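Local coordinates for protein AlyGC (Glaciecola chathamensis, PDB 5GKD) that probably cleaves alginate by beta-elimination, as a calcium-binding polysaccharide lyase of family 6 built from parallel beta-helices, at residues 523-528 with 556-561; 552-557 with 582-587; 621-626 with 659-664. One frame throughout, in Å; residues are numbered along the deposited sequence.

Contact 1 (523-528 with 556-561); sequences APDAAG and DINHSY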
loop_
_atom_site.group_PDB
_atom_site.type_symbol
_atom_site.label_atom_id
_atom_site.label_comp_id
_atom_site.label_asym_id
_atom_site.label_seq_id
_atom_site.Cartn_x
_atom_site.Cartn_y
_atom_site.Cartn_z
ATOM N N ALA A 523 18.730 -14.065 9.272
ATOM C CA ALA A 523 17.973 -12.876 8.892
ATOM C C ALA A 523 18.264 -11.729 9.863
ATOM O O ALA A 523 18.665 -11.961 10.996
ATOM C CB ALA A 523 16.481 -13.193 8.885
ATOM N N PRO A 524 18.052 -10.479 9.453
ATOM C CA PRO A 524 18.351 -9.367 10.352
ATOM C C PRO A 524 17.534 -9.449 11.632
ATOM O O PRO A 524 16.397 -9.932 11.643
ATOM C CB PRO A 524 17.974 -8.127 9.527
ATOM C CG PRO A 524 17.926 -8.605 8.113
ATOM C CD PRO A 524 17.421 -10.000 8.215
ATOM N N ASP A 525 18.141 -8.970 12.720
ATOM C CA ASP A 525 17.544 -9.010 14.056
ATOM C C ASP A 525 16.566 -7.844 14.177
ATOM O O ASP A 525 16.817 -6.827 14.828
ATOM C CB ASP A 525 18.628 -8.967 15.133
ATOM C CG ASP A 525 18.100 -9.295 16.533
ATOM O OD1 ASP A 525 16.883 -9.198 16.778
ATOM O OD2 ASP A 525 18.916 -9.638 17.409
ATOM N N ALA A 526 15.425 -8.011 13.518
ATOM C CA ALA A 526 14.424 -6.967 13.473
ATOM C C ALA A 526 13.050 -7.608 13.462
ATOM O O ALA A 526 12.862 -8.704 12.933
ATOM C CB ALA A 526 14.614 -6.067 12.248
ATOM N N ALA A 527 12.100 -6.930 14.082
ATOM C CA ALA A 527 10.730 -7.400 14.044
ATOM C C ALA A 527 10.139 -7.178 12.653
ATOM O O ALA A 527 10.516 -6.254 11.935
ATOM C CB ALA A 527 9.898 -6.677 15.095
ATOM N N GLY A 528 9.208 -8.041 12.270
ATOM C CA GLY A 528 8.499 -7.823 11.025
ATOM C C GLY A 528 9.215 -8.280 9.779
ATOM O O GLY A 528 8.917 -7.775 8.694
ATOM N N ASP A 556 12.644 -16.954 13.587
ATOM C CA ASP A 556 12.342 -16.593 14.963
ATOM C C ASP A 556 13.420 -15.743 15.624
ATOM O O ASP A 556 13.457 -15.676 16.856
ATOM C CB ASP A 556 12.082 -17.857 15.795
ATOM C CG ASP A 556 13.263 -18.825 15.804
ATOM O OD1 ASP A 556 14.189 -18.690 14.983
ATOM O OD2 ASP A 556 13.239 -19.746 16.639
ATOM N N ILE A 557 14.272 -15.063 14.851
ATOM C CA ILE A 557 15.298 -14.224 15.467
ATOM C C ILE A 557 14.673 -13.055 16.219
ATOM O O ILE A 557 15.241 -12.561 17.197
ATOM C CB ILE A 557 16.294 -13.734 14.410
ATOM C CG1 ILE A 557 17.498 -13.079 15.093
ATOM C CG2 ILE A 557 15.615 -12.755 13.446
ATOM C CD1 ILE A 557 18.691 -12.884 14.184
ATOM N N ASN A 558 13.505 -12.594 15.783
ATOM C CA ASN A 558 12.777 -11.532 16.454
ATOM C C ASN A 558 11.292 -11.792 16.216
ATOM O O ASN A 558 10.913 -12.735 15.516
ATOM C CB ASN A 558 13.245 -10.163 15.950
ATOM C CG ASN A 558 13.052 -9.062 16.969
ATOM O OD1 ASN A 558 11.975 -8.908 17.540
ATOM N ND2 ASN A 558 14.103 -8.298 17.212
ATOM N N HIS A 559 10.448 -10.965 16.814
ATOM C CA HIS A 559 9.027 -11.249 16.733
ATOM C C HIS A 559 8.442 -10.818 15.379
ATOM O O HIS A 559 9.068 -10.102 14.594
ATOM C CB HIS A 559 8.286 -10.609 17.913
ATOM C CG HIS A 559 8.139 -9.121 17.842
ATOM N ND1 HIS A 559 7.215 -8.498 17.023
ATOM C CD2 HIS A 559 8.737 -8.134 18.550
ATOM C CE1 HIS A 559 7.281 -7.191 17.204
ATOM N NE2 HIS A 559 8.200 -6.943 18.121
ATOM N N SER A 560 7.239 -11.327 15.092
ATOM C CA SER A 560 6.499 -10.987 13.877
ATOM C C SER A 560 7.301 -11.306 12.616
ATOM O O SER A 560 7.325 -10.530 11.665
ATOM C CB SER A 560 6.071 -9.513 13.878
ATOM O OG SER A 560 5.258 -9.220 14.993
ATOM N N TYR A 561 7.952 -12.458 12.602
ATOM C CA TYR A 561 8.672 -12.932 11.426
ATOM C C TYR A 561 7.713 -13.837 10.669
ATOM O O TYR A 561 7.537 -15.002 11.024
ATOM C CB TYR A 561 9.941 -13.670 11.827
ATOM C CG TYR A 561 10.948 -13.894 10.724
ATOM C CD1 TYR A 561 10.572 -13.902 9.385
ATOM C CD2 TYR A 561 12.290 -14.083 11.028
ATOM C CE1 TYR A 561 11.505 -14.105 8.389
ATOM C CE2 TYR A 561 13.223 -14.275 10.039
ATOM C CZ TYR A 561 12.833 -14.291 8.730
ATOM O OH TYR A 561 13.775 -14.489 7.753
HETATM O O HOH W 1 11.070 -10.607 12.209
#
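Ala523 turns its methyl group onto Tyr561, CB lying 3.2 Å from the phenol OH and also close to ring atom CE2. The carbonyls of Ala523 and Pro524 both rest on Ile557, the first against CD1 and the second against CG2. At Asp525, the centre of an inverse gamma turn, CG stands anti to the backbone N (chi1 -168°), which brings OD1 to the amide of Asn558. Asn558 ND2 donates to Asp525 OD1 over 3.0 Å, meeting the oxygen nearly along its C-O bond while the two flat groups stand 68° apart. The other end of that amide is used as well, since His559 N donates to Asn558 OD1 at 2.7 Å; the amide is thus bonded at both ends, which probably fixes its rotation. Ala526 O accepts a hydrogen bond from a water that also donates to His559 O. Next, Ala527 CB sits over one face of the His559 imidazole in a CH-pi contact, 3.6 Å from the ring centroid, and Gly528 N closes the series with a hydrogen bond to His559 O (3.1 Å). Leu599 of the second subunit packs on both Ala527 and His559. The two loops belong to neighbouring turns of a beta-helix: 523-528 lies in the loop between strands 517-519 and 530-534, while residues 556-561 lie in the loop between strands 551-555 and 564-565.

Contact 2 (552-557 with 582-587); sequences FENLDI and FKHITG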
loop_
_atom_site.group_PDB
_atom_site.type_symbol
_atom_site.label_atom_id
_atom_site.label_comp_id
_atom_site.label_asym_id
_atom_site.label_seq_id
_atom_site.Cartn_x
_atom_site.Cartn_y
_atom_site.Cartn_z
ATOM N N PHE A 552 11.147 -25.099 6.050
ATOM C CA PHE A 552 11.404 -23.709 6.399
ATOM C C PHE A 552 11.497 -23.633 7.912
ATOM O O PHE A 552 10.535 -23.978 8.602
ATOM C CB PHE A 552 10.292 -22.788 5.859
ATOM C CG PHE A 552 10.035 -22.950 4.374
ATOM C CD1 PHE A 552 9.115 -23.876 3.918
ATOM C CD2 PHE A 552 10.716 -22.177 3.442
ATOM C CE1 PHE A 552 8.877 -24.030 2.579
ATOM C CE2 PHE A 552 10.486 -22.340 2.098
ATOM C CZ PHE A 552 9.568 -23.270 1.662
ATOM N N GLU A 553 12.644 -23.193 8.428
ATOM C CA GLU A 553 12.909 -23.263 9.856
ATOM C C GLU A 553 13.527 -21.980 10.377
ATOM O O GLU A 553 14.237 -21.271 9.662
ATOM C CB GLU A 553 13.871 -24.399 10.209
ATOM C CG GLU A 553 13.275 -25.771 10.138
ATOM C CD GLU A 553 14.252 -26.830 10.619
ATOM O OE1 GLU A 553 15.428 -26.481 10.881
ATOM O OE2 GLU A 553 13.838 -28.003 10.737
ATOM N N ASN A 554 13.279 -21.724 11.660
ATOM C CA ASN A 554 14.005 -20.714 12.425
ATOM C C ASN A 554 13.708 -19.300 11.926
ATOM O O ASN A 554 14.605 -18.464 11.798
ATOM C CB ASN A 554 15.507 -21.007 12.412
ATOM C CG ASN A 554 15.836 -22.349 13.053
ATOM O OD1 ASN A 554 15.269 -22.709 14.084
ATOM N ND2 ASN A 554 16.740 -23.099 12.430
ATOM N N LEU A 555 12.435 -19.038 11.632
ATOM C CA LEU A 555 11.960 -17.680 11.390
ATOM C C LEU A 555 11.626 -17.040 12.738
ATOM O O LEU A 555 10.494 -16.645 13.023
ATOM C CB LEU A 555 10.755 -17.684 10.455
ATOM C CG LEU A 555 10.979 -17.899 8.948
ATOM C CD1 LEU A 555 11.345 -19.327 8.612
ATOM C CD2 LEU A 555 9.735 -17.478 8.180
ATOM N N ASP A 556 12.644 -16.954 13.587
ATOM C CA ASP A 556 12.342 -16.593 14.963
ATOM C C ASP A 556 13.420 -15.743 15.624
ATOM O O ASP A 556 13.457 -15.676 16.856
ATOM C CB ASP A 556 12.082 -17.857 15.795
ATOM C CG ASP A 556 13.263 -18.825 15.804
ATOM O OD1 ASP A 556 14.189 -18.690 14.983
ATOM O OD2 ASP A 556 13.239 -19.746 16.639
ATOM N N ILE A 557 14.272 -15.063 14.851
ATOM C CA ILE A 557 15.298 -14.224 15.467
ATOM C C ILE A 557 14.673 -13.055 16.219
ATOM O O ILE A 557 15.241 -12.561 17.197
ATOM C CB ILE A 557 16.294 -13.734 14.410
ATOM C CG1 ILE A 557 17.498 -13.079 15.093
ATOM C CG2 ILE A 557 15.615 -12.755 13.446
ATOM C CD1 ILE A 557 18.691 -12.884 14.184
ATOM N N PHE A 582 7.303 -26.714 8.374
ATOM C CA PHE A 582 7.536 -25.367 8.862
ATOM C C PHE A 582 7.762 -25.458 10.356
ATOM O O PHE A 582 6.945 -26.065 11.055
ATOM C CB PHE A 582 6.334 -24.457 8.560
ATOM C CG PHE A 582 5.924 -24.452 7.111
ATOM C CD1 PHE A 582 5.178 -25.487 6.579
ATOM C CD2 PHE A 582 6.287 -23.405 6.278
ATOM C CE1 PHE A 582 4.811 -25.482 5.243
ATOM C CE2 PHE A 582 5.920 -23.393 4.946
ATOM C CZ PHE A 582 5.175 -24.422 4.429
ATOM N N LYS A 583 8.824 -24.863 10.853
ATOM C CA LYS A 583 9.093 -24.916 12.260
ATOM C C LYS A 583 9.751 -23.682 12.848
ATOM O O LYS A 583 10.681 -23.182 12.306
ATOM C CB LYS A 583 9.935 -26.146 12.566
ATOM C CG LYS A 583 10.037 -26.478 14.029
ATOM C CD LYS A 583 10.664 -27.842 14.273
ATOM C CE LYS A 583 9.861 -28.650 15.266
ATOM N NZ LYS A 583 10.701 -29.460 16.181
ATOM N N HIS A 584 9.255 -23.233 13.982
ATOM C CA HIS A 584 9.773 -22.083 14.713
ATOM C C HIS A 584 9.632 -20.749 14.014
ATOM O O HIS A 584 10.600 -20.202 13.558
ATOM C CB HIS A 584 11.229 -22.258 15.160
ATOM C CG HIS A 584 11.513 -23.548 15.855
ATOM N ND1 HIS A 584 10.904 -23.922 17.026
ATOM C CD2 HIS A 584 12.372 -24.540 15.552
ATOM C CE1 HIS A 584 11.366 -25.094 17.405
ATOM N NE2 HIS A 584 12.257 -25.488 16.528
ATOM N N ILE A 585 8.408 -20.253 13.956
ATOM C CA ILE A 585 8.055 -19.030 13.306
ATOM C C ILE A 585 7.268 -18.131 14.221
ATOM O O ILE A 585 6.261 -18.519 14.731
ATOM C CB ILE A 585 7.213 -19.361 12.076
ATOM C CG1 ILE A 585 8.013 -20.227 11.112
ATOM C CG2 ILE A 585 6.683 -18.115 11.431
ATOM C CD1 ILE A 585 7.181 -20.968 10.115
ATOM N N THR A 586 7.736 -16.916 14.405
ATOM C CA THR A 586 7.069 -16.010 15.327
ATOM C C THR A 586 5.899 -15.253 14.706
ATOM O O THR A 586 5.012 -14.809 15.441
ATOM C CB THR A 586 8.063 -14.993 15.898
ATOM O OG1 THR A 586 8.650 -14.251 14.823
ATOM C CG2 THR A 586 9.156 -15.691 16.696
ATOM N N GLY A 587 5.874 -15.082 13.392
ATOM C CA GLY A 587 4.790 -14.395 12.723
ATOM C C GLY A 587 3.669 -15.335 12.327
ATOM O O GLY A 587 3.476 -16.402 12.916
#
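Phe552 and Phe582 lie side by side on the buried face of two parallel strands. Both have CG anti to the carbonyl carbon (chi1 -53° and -54°), and with this shared torsion and similar chi2 values the two rings project in the same direction, their planes 18° apart. The rings are slid apart so far that they barely overlap, with centroids 5.2 Å apart and the closest approach between Phe552 CD1 and Phe582 CE2 at 3.4 Å. Further along the same face, Leu555 CB rests on Ile585 CG1. Were Phe582 replaced by alanine, a gap would probably open beside Phe552, whose ring would be left freer to turn.

Backbone hydrogen bonds join the strands in parallel register. Lys583 N donates to Phe552 O and Asn554 N to Lys583 O, each over 3.0 Å, and Thr586 N reaches Leu555 O at 3.1 Å just past the strand end.

Polar and mixed contacts occupy the other face and the turn. Glu553 CG passes Lys583 CB at 4.1 Å, but their charged ends stay apart. The amide of Asn554 runs nearly parallel to the His584 imidazole but offset from its plane, OD1 coming to 3.7 Å from His584 CD2 while ND2 is hydrogen-bonded to Asp519. Asp556 OD2 approaches His584 CB, whereas the ring's ND1 is hydrogen-bonded to Asp616. Thr586 CG2 packs on Asp556 CA and CB, while its OG1 bonds to Asn558 O.

These strands come from successive rungs and lie side by side in one parallel face of the beta-helix, 551-555 following 517-519 and 581-585 preceding 613-617. On the interior side, Phe563 meets both phenylalanine rings edge-to-face, and Leu531 of strand 530-534 covers Phe552 and Leu555.

Contact 3 (621-626 with 659-664); sequences IAKVYR and SLILHG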
loop_
_atom_site.group_PDB
_atom_site.type_symbol
_atom_site.label_atom_id
_atom_site.label_comp_id
_atom_site.label_asym_id
_atom_site.label_seq_id
_atom_site.Cartn_x
_atom_site.Cartn_y
_atom_site.Cartn_z
ATOM N N ILE A 621 -1.774 -20.172 10.926
ATOM C CA ILE A 621 -1.570 -20.838 9.641
ATOM C C ILE A 621 -2.013 -19.933 8.494
ATOM O O ILE A 621 -1.313 -19.780 7.487
ATOM C CB ILE A 621 -2.347 -22.165 9.616
ATOM C CG1 ILE A 621 -1.889 -23.079 10.756
ATOM C CG2 ILE A 621 -2.253 -22.823 8.246
ATOM C CD1 ILE A 621 -2.893 -24.190 11.067
ATOM N N ALA A 622 -3.200 -19.349 8.614
ATOM C CA ALA A 622 -3.713 -18.493 7.558
ATOM C C ALA A 622 -4.741 -17.546 8.153
ATOM O O ALA A 622 -5.554 -17.947 8.987
ATOM C CB ALA A 622 -4.345 -19.307 6.423
ATOM N N LYS A 623 -4.681 -16.294 7.731
ATOM C CA LYS A 623 -5.719 -15.311 7.994
ATOM C C LYS A 623 -6.202 -14.868 6.628
ATOM O O LYS A 623 -5.443 -14.251 5.874
ATOM C CB LYS A 623 -5.184 -14.120 8.795
ATOM C CG LYS A 623 -4.281 -14.485 9.960
ATOM C CD LYS A 623 -3.994 -13.276 10.821
ATOM C CE LYS A 623 -3.479 -13.717 12.191
ATOM N NZ LYS A 623 -3.203 -12.593 13.105
ATOM N N VAL A 624 -7.425 -15.221 6.268
ATOM C CA VAL A 624 -7.901 -14.863 4.946
ATOM C C VAL A 624 -9.271 -14.206 5.064
ATOM O O VAL A 624 -10.139 -14.668 5.814
ATOM C CB VAL A 624 -7.871 -16.056 3.966
ATOM C CG1 VAL A 624 -7.433 -17.341 4.634
ATOM C CG2 VAL A 624 -9.125 -16.184 3.212
ATOM N N TYR A 625 -9.428 -13.074 4.376
ATOM C CA TYR A 625 -10.508 -12.146 4.663
ATOM C C TYR A 625 -11.126 -11.639 3.369
ATOM O O TYR A 625 -10.415 -11.203 2.464
ATOM C CB TYR A 625 -9.975 -10.979 5.515
ATOM C CG TYR A 625 -11.019 -9.984 5.950
ATOM C CD1 TYR A 625 -11.427 -8.950 5.111
ATOM C CD2 TYR A 625 -11.566 -10.053 7.217
ATOM C CE1 TYR A 625 -12.377 -8.038 5.515
ATOM C CE2 TYR A 625 -12.503 -9.152 7.637
ATOM C CZ TYR A 625 -12.913 -8.147 6.787
ATOM O OH TYR A 625 -13.856 -7.266 7.229
ATOM N N ARG A 626 -12.445 -11.717 3.283
ATOM C CA ARG A 626 -13.207 -11.089 2.208
ATOM C C ARG A 626 -14.415 -10.450 2.871
ATOM O O ARG A 626 -15.326 -11.157 3.316
ATOM C CB ARG A 626 -13.639 -12.096 1.132
ATOM C CG ARG A 626 -14.477 -11.476 -0.001
ATOM C CD ARG A 626 -15.064 -12.529 -0.957
ATOM N NE ARG A 626 -16.088 -13.373 -0.332
ATOM C CZ ARG A 626 -17.396 -13.216 -0.501
ATOM N NH1 ARG A 626 -17.842 -12.262 -1.293
ATOM N NH2 ARG A 626 -18.256 -14.013 0.122
ATOM N N SER A 659 -5.676 -20.413 15.204
ATOM C CA SER A 659 -4.695 -21.039 14.333
ATOM C C SER A 659 -5.051 -20.843 12.877
ATOM O O SER A 659 -4.202 -21.047 12.007
ATOM C CB SER A 659 -4.594 -22.534 14.622
ATOM O OG SER A 659 -5.841 -23.165 14.385
ATOM N N LEU A 660 -6.296 -20.462 12.613
ATOM C CA LEU A 660 -6.827 -20.301 11.268
ATOM C C LEU A 660 -8.061 -19.427 11.401
ATOM O O LEU A 660 -8.983 -19.787 12.138
ATOM C CB LEU A 660 -7.177 -21.664 10.692
ATOM C CG LEU A 660 -7.556 -21.849 9.237
ATOM C CD1 LEU A 660 -6.370 -21.542 8.346
ATOM C CD2 LEU A 660 -7.985 -23.287 9.031
ATOM N N ILE A 661 -8.091 -18.268 10.750
ATOM C CA ILE A 661 -9.285 -17.436 10.831
ATOM C C ILE A 661 -9.739 -17.090 9.422
ATOM O O ILE A 661 -8.990 -16.494 8.636
ATOM C CB ILE A 661 -9.101 -16.179 11.700
ATOM C CG1 ILE A 661 -10.417 -15.401 11.735
ATOM C CG2 ILE A 661 -7.959 -15.312 11.230
ATOM C CD1 ILE A 661 -10.487 -14.368 12.791
ATOM N N LEU A 662 -10.967 -17.477 9.106
ATOM C CA LEU A 662 -11.496 -17.452 7.752
ATOM C C LEU A 662 -12.764 -16.606 7.752
ATOM O O LEU A 662 -13.797 -17.019 8.292
ATOM C CB LEU A 662 -11.756 -18.873 7.265
ATOM C CG LEU A 662 -10.548 -19.809 7.392
ATOM C CD1 LEU A 662 -10.848 -21.192 6.829
ATOM C CD2 LEU A 662 -9.375 -19.232 6.666
ATOM N N HIS A 663 -12.679 -15.425 7.141
ATOM C CA HIS A 663 -13.778 -14.470 7.077
ATOM C C HIS A 663 -14.191 -14.291 5.619
ATOM O O HIS A 663 -13.396 -13.835 4.790
ATOM C CB HIS A 663 -13.371 -13.143 7.726
ATOM C CG HIS A 663 -14.434 -12.094 7.699
ATOM N ND1 HIS A 663 -14.859 -11.444 8.838
ATOM C CD2 HIS A 663 -15.136 -11.553 6.672
ATOM C CE1 HIS A 663 -15.786 -10.557 8.515
ATOM N NE2 HIS A 663 -15.977 -10.604 7.209
ATOM N N GLY A 664 -15.443 -14.630 5.316
ATOM C CA GLY A 664 -15.954 -14.499 3.974
ATOM C C GLY A 664 -15.409 -15.488 2.968
ATOM O O GLY A 664 -15.561 -15.256 1.769
#
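Tyr625 and His663 stack face to face on adjacent rungs of a parallel beta-helix, the fold of the pectate lyase-like clan. Strands 622-625 and 660-663 run side by side, the axes of these short segments approaching to 5.0 Å. Followed outward, His663 CB touches Tyr625 CD2, and with CG anti to the backbone N (chi1 180°) the imidazole is carried over a face of the Tyr625 ring. CG meets CE2 and CD2 of Tyr625, and ND1 lies 3.5 Å from that CE2, which sits over the centre of the imidazole; ND1 hydrogen-bonds to Glu684. CE1 and NE2 reach on toward the phenol OH, bonded to Asp598, while Arg626 O lies at the edge of the imidazole, in its plane, 3.4 Å from His663 CD2. The ring centroids are 4.2 Å apart and the planes 28° from parallel. On the opposite, buried face Val624 CG1 presses tightly on Leu662 CD2, and Ala622 CB meets Leu660 CD1. Backbone bonds alternate across the pair, the straightest being His663 N to Val624 O. The Arg626 guanidinium presents its edge to the Gly664 carbonyl, and NE donates to that oxygen at 2.9 Å, close to the plane of both groups.

Contacts 1 and 2 form one continuous piece, their centres 9 Å apart and Asp556 and Ile557 common to both. The loop 556-561 is tied to the next rung through Tyr561 O, which lies 2.9 Å from Gly587 N, a probable hydrogen bond, and Tyr561 CB packs against Leu555 O at 3.3 Å. Contact 3 comes later in the chain, on another sheet of the same beta-helix; its centre is 23 Å from that of contact 1 and 20 Å from that of contact 2, without touching either. It is also the one that faces the calcium-bearing part of the protein, the Arg626 side chain lying about 12 Å from a bound calcium ion.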